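Local coordinates for protein fimbrin (Schizosaccharomyces pombe, PDB 1RT8) that binds and crosslinks actin filaments, serving the actin structures behind cell polarity and cytokinesis, with further roles in mating and spore formation, at residues Glu16-Ile21 and Val35-Glu40; Phe42-Gln47 and His118-Leu123; Leu469-Ala474 and Asp494-Arg499; Ile488-Glu493 and Pro500-His505. One frame throughout, in Å; residues are numbered along the deposited sequence.

Contact 1. Residues Glu16-Ile21 and Val35-Glu40; sequences EFIKHI and VPINTE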
# COMPACT_ATOMS: atom_id res chain seq x y z
N GLU A 16 -3.19 -4.73 -22.07
CA GLU A 16 -4.11 -3.87 -21.35
C GLU A 16 -3.42 -2.96 -20.34
O GLU A 16 -3.74 -1.78 -20.25
CB GLU A 16 -5.20 -4.71 -20.67
CG GLU A 16 -6.02 -5.58 -21.63
CD GLU A 16 -6.52 -4.81 -22.85
OE1 GLU A 16 -6.99 -3.67 -22.70
OE2 GLU A 16 -6.46 -5.36 -23.97
N PHE A 17 -2.47 -3.51 -19.57
CA PHE A 17 -1.77 -2.69 -18.58
C PHE A 17 -1.05 -1.53 -19.27
O PHE A 17 -1.10 -0.39 -18.81
CB PHE A 17 -0.76 -3.53 -17.79
CG PHE A 17 -1.40 -4.52 -16.85
CD1 PHE A 17 -0.64 -5.53 -16.27
CD2 PHE A 17 -2.75 -4.45 -16.55
CE1 PHE A 17 -1.22 -6.45 -15.40
CE2 PHE A 17 -3.34 -5.37 -15.68
CZ PHE A 17 -2.58 -6.38 -15.11
N ILE A 18 -0.37 -1.83 -20.38
CA ILE A 18 0.33 -0.78 -21.10
C ILE A 18 -0.65 0.25 -21.63
O ILE A 18 -0.37 1.45 -21.63
CB ILE A 18 1.13 -1.36 -22.28
CG1 ILE A 18 2.24 -2.28 -21.75
CG2 ILE A 18 1.71 -0.23 -23.11
CD1 ILE A 18 2.96 -3.08 -22.82
N LYS A 19 -1.82 -0.20 -22.09
CA LYS A 19 -2.82 0.72 -22.60
C LYS A 19 -3.28 1.64 -21.48
O LYS A 19 -3.42 2.85 -21.67
CB LYS A 19 -4.02 -0.05 -23.17
CG LYS A 19 -3.69 -0.86 -24.42
CD LYS A 19 -4.93 -1.52 -25.02
CE LYS A 19 -5.96 -0.49 -25.47
NZ LYS A 19 -7.08 -1.13 -26.22
N HIS A 20 -3.51 1.07 -20.30
CA HIS A 20 -3.93 1.88 -19.16
C HIS A 20 -2.85 2.91 -18.84
O HIS A 20 -3.14 4.06 -18.55
CB HIS A 20 -4.19 1.00 -17.93
CG HIS A 20 -4.33 1.77 -16.66
ND1 HIS A 20 -3.27 1.99 -15.81
CD2 HIS A 20 -5.39 2.41 -16.11
CE1 HIS A 20 -3.67 2.74 -14.79
NE2 HIS A 20 -4.95 3.00 -14.95
N ILE A 21 -1.59 2.48 -18.92
CA ILE A 21 -0.48 3.38 -18.63
C ILE A 21 -0.39 4.49 -19.68
O ILE A 21 -0.03 5.62 -19.38
CB ILE A 21 0.85 2.61 -18.55
CG1 ILE A 21 0.79 1.61 -17.39
CG2 ILE A 21 2.00 3.59 -18.35
CD1 ILE A 21 1.99 0.69 -17.31
N VAL A 35 5.05 8.45 -24.19
CA VAL A 35 3.73 7.95 -23.79
C VAL A 35 3.18 6.83 -24.67
O VAL A 35 3.01 5.70 -24.20
CB VAL A 35 2.68 9.09 -23.74
CG1 VAL A 35 1.52 8.69 -22.85
CG2 VAL A 35 3.32 10.36 -23.25
N PRO A 36 2.89 7.12 -25.95
CA PRO A 36 2.36 6.06 -26.81
C PRO A 36 3.32 4.86 -26.91
O PRO A 36 4.08 4.75 -27.87
CB PRO A 36 2.18 6.77 -28.15
CG PRO A 36 1.91 8.19 -27.74
CD PRO A 36 2.94 8.41 -26.67
N ILE A 37 3.26 3.98 -25.92
CA ILE A 37 4.12 2.80 -25.90
C ILE A 37 3.44 1.63 -26.60
O ILE A 37 2.26 1.38 -26.39
CB ILE A 37 4.46 2.37 -24.45
CG1 ILE A 37 5.18 3.51 -23.72
CG2 ILE A 37 5.33 1.11 -24.45
CD1 ILE A 37 5.50 3.22 -22.28
N ASN A 38 4.19 0.92 -27.44
CA ASN A 38 3.65 -0.22 -28.17
C ASN A 38 3.14 -1.29 -27.22
O ASN A 38 3.80 -1.62 -26.24
CB ASN A 38 4.72 -0.82 -29.09
CG ASN A 38 4.22 -2.04 -29.84
OD1 ASN A 38 3.22 -1.97 -30.57
ND2 ASN A 38 4.90 -3.17 -29.66
N THR A 39 1.97 -1.84 -27.53
CA THR A 39 1.36 -2.86 -26.69
C THR A 39 1.73 -4.29 -27.10
O THR A 39 1.17 -5.24 -26.56
CB THR A 39 -0.17 -2.73 -26.70
OG1 THR A 39 -0.68 -3.05 -28.01
CG2 THR A 39 -0.59 -1.31 -26.34
N GLU A 40 2.67 -4.44 -28.02
CA GLU A 40 3.07 -5.77 -28.47
C GLU A 40 4.58 -6.04 -28.44
O GLU A 40 5.06 -6.86 -29.22
CB GLU A 40 2.59 -6.02 -29.91
CG GLU A 40 1.10 -5.82 -30.17
CD GLU A 40 0.21 -6.64 -29.24
OE1 GLU A 40 0.51 -7.85 -28.99
OE2 GLU A 40 -0.80 -6.07 -28.76
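The flat groups met by I18 are two peptide units of the chain from V35 to E40: its CG2 methyl lies 3.7 Å from I37 O, and its CD1 lies 3.8 Å from N38 O. The contact belongs to the first calponin-homology (CH) domain, where helix 11-25 is covered on one side by the extended loop that leads on to helix 43-47. A branched apolar residue suits position 18, because its two arms end in methyls, CG2 beside both carbonyls and CD1 beside that of N38, and it still reaches the side chain of I37, with I18 CG2 4.0 Å from I37 CB. That CG2 stands anti to the backbone N (chi1 -65° for CG1), which turns it out from the helix toward the loop. I18 and I21 of helix 11-25 and I37 of the loop all pack on F44, where helix, loop and helix 43-47 meet. At the more exposed end, T39 uses both its branches. Its CG2 crosses the aliphatic part of K19 at an angle, 3.7 Å from K19 CG; the lysine suits the rim because its methylenes pack while its amine extends past the contact. On the other branch sits a hydroxyl that bonds to E40, whose carboxylate also pairs with R15 of the helix. Were T39 replaced by an alanine, K19 CG would probably lose its methyl neighbour and E40 OE2 one of its donors. T39 OG1 comes to E40 OE2 at 3.1 Å from the anti side of the carboxylate, 30° out of its plane.

Contact 2. Residues Phe42-Gln47 and His118-Leu123; sequences FEFFDQ and HLILGL. With SO4 (sulfate ion), chain B.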
# COMPACT_ATOMS: atom_id res chain seq x y z
N PHE A 42 8.70 -5.70 -26.01
CA PHE A 42 9.49 -5.49 -24.79
C PHE A 42 9.53 -3.99 -24.51
O PHE A 42 9.58 -3.57 -23.35
CB PHE A 42 10.93 -6.04 -24.98
CG PHE A 42 11.80 -6.04 -23.72
CD1 PHE A 42 12.46 -7.22 -23.30
CD2 PHE A 42 11.97 -4.89 -22.95
CE1 PHE A 42 13.26 -7.22 -22.13
CE2 PHE A 42 12.77 -4.89 -21.78
CZ PHE A 42 13.41 -6.06 -21.37
N GLU A 43 9.49 -3.19 -25.57
CA GLU A 43 9.51 -1.73 -25.47
C GLU A 43 9.23 -1.20 -24.07
O GLU A 43 10.04 -0.48 -23.49
CB GLU A 43 8.50 -1.11 -26.43
CG GLU A 43 8.89 -1.18 -27.88
CD GLU A 43 10.10 -0.33 -28.18
OE1 GLU A 43 11.19 -0.66 -27.68
OE2 GLU A 43 9.94 0.67 -28.91
N PHE A 44 8.06 -1.55 -23.56
CA PHE A 44 7.62 -1.13 -22.25
C PHE A 44 8.60 -1.36 -21.10
O PHE A 44 8.87 -0.46 -20.32
CB PHE A 44 6.30 -1.82 -21.91
CG PHE A 44 5.81 -1.53 -20.53
CD1 PHE A 44 5.39 -0.25 -20.18
CD2 PHE A 44 5.79 -2.53 -19.56
CE1 PHE A 44 4.96 0.03 -18.89
CE2 PHE A 44 5.35 -2.27 -18.27
CZ PHE A 44 4.94 -0.98 -17.93
N PHE A 45 9.11 -2.58 -20.98
CA PHE A 45 10.02 -2.89 -19.89
C PHE A 45 11.32 -2.11 -19.95
O PHE A 45 11.90 -1.79 -18.90
CB PHE A 45 10.27 -4.40 -19.83
CG PHE A 45 9.01 -5.20 -19.68
CD1 PHE A 45 8.42 -5.82 -20.78
CD2 PHE A 45 8.38 -5.30 -18.44
CE1 PHE A 45 7.23 -6.52 -20.65
CE2 PHE A 45 7.18 -5.99 -18.30
CZ PHE A 45 6.61 -6.61 -19.41
N ASP A 46 11.78 -1.79 -21.15
CA ASP A 46 12.99 -1.01 -21.30
C ASP A 46 12.67 0.42 -20.89
O ASP A 46 13.50 1.11 -20.29
CB ASP A 46 13.49 -1.01 -22.75
CG ASP A 46 14.12 -2.33 -23.14
OD1 ASP A 46 15.03 -2.79 -22.41
OD2 ASP A 46 13.72 -2.89 -24.17
N GLN A 47 11.45 0.85 -21.20
CA GLN A 47 11.00 2.18 -20.86
C GLN A 47 10.79 2.33 -19.35
O GLN A 47 10.66 3.45 -18.85
CB GLN A 47 9.69 2.50 -21.59
CG GLN A 47 9.84 2.69 -23.09
CD GLN A 47 10.80 3.81 -23.42
OE1 GLN A 47 10.72 4.90 -22.86
NE2 GLN A 47 11.71 3.55 -24.36
N HIS A 118 8.59 -10.18 -15.63
CA HIS A 118 7.60 -10.68 -14.68
C HIS A 118 7.55 -9.81 -13.43
O HIS A 118 6.46 -9.46 -12.95
CB HIS A 118 7.91 -12.12 -14.29
CG HIS A 118 7.56 -13.12 -15.35
ND1 HIS A 118 6.26 -13.42 -15.69
CD2 HIS A 118 8.35 -13.85 -16.18
CE1 HIS A 118 6.26 -14.29 -16.68
NE2 HIS A 118 7.51 -14.57 -17.00
N LEU A 119 8.71 -9.45 -12.91
CA LEU A 119 8.79 -8.61 -11.72
C LEU A 119 8.17 -7.24 -12.00
O LEU A 119 7.34 -6.76 -11.23
CB LEU A 119 10.25 -8.48 -11.28
CG LEU A 119 10.84 -9.75 -10.66
CD1 LEU A 119 12.35 -9.68 -10.63
CD2 LEU A 119 10.28 -9.92 -9.27
N ILE A 120 8.56 -6.61 -13.10
CA ILE A 120 8.01 -5.30 -13.44
C ILE A 120 6.49 -5.35 -13.66
O ILE A 120 5.74 -4.54 -13.10
CB ILE A 120 8.69 -4.73 -14.71
CG1 ILE A 120 10.06 -4.17 -14.34
CG2 ILE A 120 7.80 -3.66 -15.36
CD1 ILE A 120 10.85 -3.65 -15.53
N LEU A 121 6.03 -6.29 -14.48
CA LEU A 121 4.59 -6.40 -14.74
C LEU A 121 3.86 -6.76 -13.44
O LEU A 121 2.72 -6.34 -13.22
CB LEU A 121 4.31 -7.44 -15.83
CG LEU A 121 3.00 -7.24 -16.59
CD1 LEU A 121 2.96 -5.83 -17.19
CD2 LEU A 121 2.85 -8.28 -17.69
N GLY A 122 4.53 -7.52 -12.58
CA GLY A 122 3.94 -7.89 -11.31
C GLY A 122 3.73 -6.65 -10.47
O GLY A 122 2.67 -6.47 -9.86
N LEU A 123 4.73 -5.78 -10.44
CA LEU A 123 4.67 -4.54 -9.69
C LEU A 123 3.67 -3.56 -10.33
O LEU A 123 2.97 -2.81 -9.64
CB LEU A 123 6.06 -3.91 -9.63
CG LEU A 123 6.21 -2.53 -8.99
CD1 LEU A 123 5.67 -2.54 -7.57
CD2 LEU A 123 7.68 -2.16 -8.99
S SO4 B . 12.00 -12.14 -16.05
O1 SO4 B . 11.97 -11.51 -17.55
O2 SO4 B . 11.22 -11.22 -15.23
O3 SO4 B . 11.52 -13.35 -16.06
O4 SO4 B . 13.39 -12.02 -15.69
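Two residues ahead of I120, whose side chain packs on F45, the N-terminal end of helix 117-131 grips a sulfate, probably from the crystallisation liquor. H118 N donates to sulfate O2 at 2.9 Å with an N-H...O angle of 145°, and E117 N gives the same ion a second bond; backbone N-H groups at a helix start suit an anion. The H118 ring turns its edge to the ion, with CD2 3.2 Å from sulfate O3 and that oxygen in the ring plane. Deeper in, the contact is apolar. The F45 ring presents its edge to I120, with CD2 3.5 Å from I120 CG2 and I120 CB lying in the ring plane, while CE2 reaches L121 CB at 4.1 Å. One face of this ring is covered by F44, whose CD2 sits 3.9 Å above the plane, over its centre. F44 has its CG anti to the backbone N (chi1 175°), and this brings its own CE2 within 4.1 Å of I120 CG2. Flat rings suit the place because one broad edge can serve two successive residues of a helix. A serine in place of F45 would probably leave I120 CG2 without its closest partner here, with F44 CE2 still its neighbour, and deprive F44 CD2 of the ring beneath it. Helix 43-47 crosses the 118-123 part of helix 117-131 at 81°, as part of the compact helical packing of the first CH domain.

Contact 3. Residues Leu469-Ala474 and Asp494-Arg499; sequences LAIQNA and DIVAVR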
# COMPACT_ATOMS: atom_id res chain seq x y z
N LEU A 469 2.56 24.32 3.54
CA LEU A 469 3.99 24.39 3.26
C LEU A 469 4.74 23.32 4.08
O LEU A 469 5.70 22.73 3.60
CB LEU A 469 4.52 25.78 3.59
CG LEU A 469 4.03 26.91 2.67
CD1 LEU A 469 4.53 28.25 3.19
CD2 LEU A 469 4.51 26.67 1.25
N ALA A 470 4.29 23.08 5.30
CA ALA A 470 4.93 22.07 6.14
C ALA A 470 4.78 20.69 5.50
O ALA A 470 5.76 19.96 5.39
CB ALA A 470 4.31 22.08 7.53
N ILE A 471 3.57 20.36 5.06
CA ILE A 471 3.32 19.06 4.43
C ILE A 471 4.19 18.86 3.19
O ILE A 471 4.64 17.75 2.93
CB ILE A 471 1.82 18.90 4.04
CG1 ILE A 471 1.00 18.51 5.27
CG2 ILE A 471 1.67 17.78 3.01
CD1 ILE A 471 1.08 19.48 6.41
N GLN A 472 4.43 19.93 2.44
CA GLN A 472 5.28 19.83 1.25
C GLN A 472 6.73 19.52 1.67
O GLN A 472 7.42 18.74 1.01
CB GLN A 472 5.24 21.14 0.46
CG GLN A 472 3.85 21.49 -0.02
CD GLN A 472 3.79 22.84 -0.71
OE1 GLN A 472 2.71 23.29 -1.09
NE2 GLN A 472 4.94 23.48 -0.88
N ASN A 473 7.17 20.13 2.77
CA ASN A 473 8.52 19.87 3.27
C ASN A 473 8.61 18.40 3.70
O ASN A 473 9.58 17.71 3.39
CB ASN A 473 8.84 20.77 4.47
CG ASN A 473 9.30 22.16 4.06
OD1 ASN A 473 9.67 22.40 2.92
ND2 ASN A 473 9.29 23.09 5.02
N ALA A 474 7.59 17.94 4.42
CA ALA A 474 7.56 16.57 4.91
C ALA A 474 7.48 15.55 3.78
O ALA A 474 8.15 14.51 3.82
CB ALA A 474 6.37 16.39 5.86
N ASP A 494 2.14 12.96 9.60
CA ASP A 494 2.60 12.47 10.89
C ASP A 494 3.74 13.33 11.44
O ASP A 494 3.88 13.49 12.65
CB ASP A 494 3.01 11.00 10.76
CG ASP A 494 1.85 10.11 10.35
OD1 ASP A 494 0.76 10.27 10.93
OD2 ASP A 494 2.03 9.26 9.46
N ILE A 495 4.55 13.88 10.53
CA ILE A 495 5.64 14.76 10.94
C ILE A 495 5.08 16.15 11.26
O ILE A 495 5.40 16.74 12.30
CB ILE A 495 6.70 14.86 9.81
CG1 ILE A 495 7.49 13.55 9.72
CG2 ILE A 495 7.63 16.05 10.06
CD1 ILE A 495 8.42 13.49 8.52
N VAL A 496 4.23 16.68 10.38
CA VAL A 496 3.63 18.00 10.59
C VAL A 496 2.87 18.08 11.93
O VAL A 496 2.93 19.10 12.63
CB VAL A 496 2.68 18.38 9.42
CG1 VAL A 496 1.94 19.70 9.73
CG2 VAL A 496 3.48 18.52 8.14
N ALA A 497 2.19 16.99 12.29
CA ALA A 497 1.45 16.93 13.54
C ALA A 497 2.35 16.50 14.71
O ALA A 497 1.91 16.42 15.86
CB ALA A 497 0.28 15.94 13.39
N VAL A 498 3.61 16.23 14.41
CA VAL A 498 4.59 15.81 15.41
C VAL A 498 4.13 14.66 16.31
O VAL A 498 4.12 14.78 17.53
CB VAL A 498 5.01 17.00 16.31
CG1 VAL A 498 6.25 16.62 17.12
CG2 VAL A 498 5.29 18.23 15.46
N ARG A 499 3.73 13.56 15.69
CA ARG A 499 3.30 12.38 16.44
C ARG A 499 4.62 11.70 16.80
O ARG A 499 5.23 11.05 15.97
CB ARG A 499 2.40 11.53 15.54
CG ARG A 499 1.12 12.31 15.17
CD ARG A 499 0.25 11.68 14.08
NE ARG A 499 -1.03 12.40 14.00
CZ ARG A 499 -1.59 12.82 12.87
NH1 ARG A 499 -1.00 12.59 11.70
NH2 ARG A 499 -2.74 13.49 12.91
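A Schellman motif ends helix 492-496 in the fourth CH domain, and the last turn before it, through I495 and V496, packs on helix 467-483. V496 does most of the touching: its CG2 reaches A470 CB at 3.7 Å and A474 CB at 4.3 Å. The valine has CG1 anti to the backbone N (chi1 174°), which leaves CG2 beside that nitrogen and facing the alanines. A474 CB also meets I495 CB at 4.2 Å. Alanines one turn apart suit this side of helix 467-483, since their small side chains let the two backbones approach closely. I471 lies across V496 at about a right angle, but the modelled spacing of their methyls is too tight to be trusted. Beyond V496 the chain reverses at V498, which takes the positive phi of the motif, an unusual demand on a beta-branched residue. R499 N bonds back to D494 O and V498 N to I495 O, and R499 then takes the N-cap position of helix 500-511. Its NH1 forms a salt bridge with D494 OD1 at 3.0 Å, approaching on the anti side, 30° out of the carboxylate plane. A497 CB lies 3.7 Å above the R499 guanidinium plane, over its centre. E493 also pairs with R499, and R285 of helix 282-296 takes the other oxygen of D494. The chemistry is thus divided: the interface between the helices relies on close-fitting hydrocarbon, while the charges gather away from it, where two arginines would probably favour the ionised form of D494.

Contact 4. Residues Ile488-Glu493 and Pro500-His505; sequences IFILPE and PRLVLH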
# COMPACT_ATOMS: atom_id res chain seq x y z
N ILE A 488 10.01 3.62 4.95
CA ILE A 488 9.17 4.50 5.76
C ILE A 488 7.69 4.19 5.62
O ILE A 488 7.17 4.09 4.51
CB ILE A 488 9.42 5.97 5.34
CG1 ILE A 488 10.90 6.29 5.48
CG2 ILE A 488 8.59 6.92 6.18
CD1 ILE A 488 11.30 7.58 4.85
N PHE A 489 7.01 4.05 6.75
CA PHE A 489 5.59 3.73 6.74
C PHE A 489 4.70 4.88 7.20
O PHE A 489 3.49 4.69 7.36
CB PHE A 489 5.32 2.50 7.60
CG PHE A 489 5.95 1.24 7.07
CD1 PHE A 489 6.87 0.53 7.83
CD2 PHE A 489 5.63 0.78 5.80
CE1 PHE A 489 7.46 -0.63 7.33
CE2 PHE A 489 6.22 -0.39 5.29
CZ PHE A 489 7.14 -1.09 6.06
N ILE A 490 5.27 6.05 7.43
CA ILE A 490 4.48 7.20 7.84
C ILE A 490 4.16 8.10 6.65
O ILE A 490 4.69 7.90 5.56
CB ILE A 490 5.22 8.06 8.89
CG1 ILE A 490 6.56 8.56 8.33
CG2 ILE A 490 5.44 7.25 10.16
CD1 ILE A 490 7.22 9.62 9.22
N LEU A 491 3.28 9.07 6.87
CA LEU A 491 2.89 10.04 5.85
C LEU A 491 3.38 11.41 6.31
O LEU A 491 3.76 11.60 7.48
CB LEU A 491 1.37 10.07 5.68
CG LEU A 491 0.67 8.93 4.93
CD1 LEU A 491 -0.84 9.11 5.04
CD2 LEU A 491 1.11 8.91 3.48
N PRO A 492 3.39 12.40 5.40
CA PRO A 492 3.85 13.74 5.75
C PRO A 492 3.14 14.31 6.99
O PRO A 492 3.77 14.92 7.87
CB PRO A 492 3.53 14.55 4.50
CG PRO A 492 3.74 13.53 3.40
CD PRO A 492 3.07 12.30 3.96
N GLU A 493 1.84 14.09 7.06
CA GLU A 493 1.04 14.60 8.16
C GLU A 493 1.49 14.12 9.53
O GLU A 493 1.26 14.79 10.53
CB GLU A 493 -0.43 14.24 7.94
CG GLU A 493 -0.75 12.78 8.16
CD GLU A 493 -2.23 12.50 8.10
OE1 GLU A 493 -2.75 12.24 7.00
OE2 GLU A 493 -2.88 12.55 9.16
N PRO A 500 5.07 11.89 18.05
CA PRO A 500 6.32 11.35 18.61
C PRO A 500 6.81 9.97 18.20
O PRO A 500 7.95 9.84 17.77
CB PRO A 500 6.12 11.49 20.12
CG PRO A 500 4.63 11.53 20.28
CD PRO A 500 4.21 12.39 19.13
N ARG A 501 5.98 8.95 18.34
CA ARG A 501 6.40 7.61 17.95
C ARG A 501 6.64 7.50 16.45
O ARG A 501 7.53 6.77 16.00
CB ARG A 501 5.37 6.57 18.35
CG ARG A 501 5.15 6.46 19.84
CD ARG A 501 4.04 5.48 20.11
NE ARG A 501 3.92 5.19 21.52
CZ ARG A 501 2.90 4.53 22.06
NH1 ARG A 501 1.91 4.11 21.29
NH2 ARG A 501 2.89 4.29 23.36
N LEU A 502 5.84 8.22 15.67
CA LEU A 502 5.98 8.15 14.23
C LEU A 502 7.20 8.95 13.79
O LEU A 502 7.86 8.58 12.82
CB LEU A 502 4.70 8.64 13.56
CG LEU A 502 3.44 7.89 14.04
CD1 LEU A 502 2.21 8.28 13.21
CD2 LEU A 502 3.67 6.39 13.95
N VAL A 503 7.51 10.02 14.51
CA VAL A 503 8.70 10.79 14.17
C VAL A 503 9.92 9.93 14.46
O VAL A 503 10.87 9.89 13.68
CB VAL A 503 8.81 12.10 15.00
CG1 VAL A 503 10.22 12.70 14.85
CG2 VAL A 503 7.75 13.11 14.54
N LEU A 504 9.90 9.21 15.58
CA LEU A 504 11.04 8.37 15.94
C LEU A 504 11.24 7.25 14.91
O LEU A 504 12.37 6.93 14.56
CB LEU A 504 10.88 7.81 17.36
CG LEU A 504 12.09 7.09 17.97
CD1 LEU A 504 12.03 7.10 19.51
CD2 LEU A 504 12.15 5.68 17.44
N HIS A 505 10.14 6.67 14.43
CA HIS A 505 10.21 5.61 13.41
C HIS A 505 10.93 6.15 12.16
O HIS A 505 11.77 5.47 11.58
CB HIS A 505 8.80 5.14 13.04
CG HIS A 505 8.73 4.35 11.76
ND1 HIS A 505 8.27 4.88 10.58
CD2 HIS A 505 9.04 3.05 11.50
CE1 HIS A 505 8.30 3.95 9.64
NE2 HIS A 505 8.76 2.83 10.17
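H505 points the edge of its imidazole at the backbone of the loop beside it: CE1 lies 3.2 Å from F489 N, with that nitrogen in the plane of the ring. The F489 side chain meets the same imidazole rim to rim, CD1 3.8 Å from H505 NE2, the planes only 21° apart and neither ring over the other. H505 ND1 lies 3.7 Å from I490 CG2 and is a buried polar atom without a partner in the model, so its burial is likely to cost some solvation energy. I490 uses the same CG2 on L502, 3.7 Å from L502 CB, while its CD1 comes to L502 O at 3.8 Å. An isoleucine suits the spot because its two arms touch different parts of one helix turn. The geometry follows from torsions: I490 CG1 sits between the backbone N and the carbonyl carbon (chi1 59°), which puts CG2 anti to the carbonyl carbon, on the side of helix 500-511, and H505 CG is anti to its own N (chi1 164°), throwing the ring across to the loop. Farther out, M390 packs on H505, S296 on F489, and F506 on both I488 and I490. The loop therefore runs between helix 467-483, where A481 touches I488, and helix 500-511, whose other contacts reach helix 379-397 through L504 against W387, R391 and I394.

The four contacts form two pairs at separate places in the crosslinking core. Contacts 1 and 2 share the first CH domain, their centres 11 Å apart, and F44 joins them: I21 CD1 lies 3.4 Å from F44 CE1, while F17 reaches over to L121. Contacts 3 and 4 belong to the fourth CH domain with centres 9 Å apart. They interlock along the chain through helix 492-496, and the salt bridge from R499 NH1 to E493 OE2, 3.2 Å, joins them. Between the pairs the centres stand 32 to 36 Å apart; contacts 2 and 4 come nearest, about 13 Å between nearest atoms. The first pair lies in actin-binding region 1 and the second in region 2. Only contact 2 includes the sulfate.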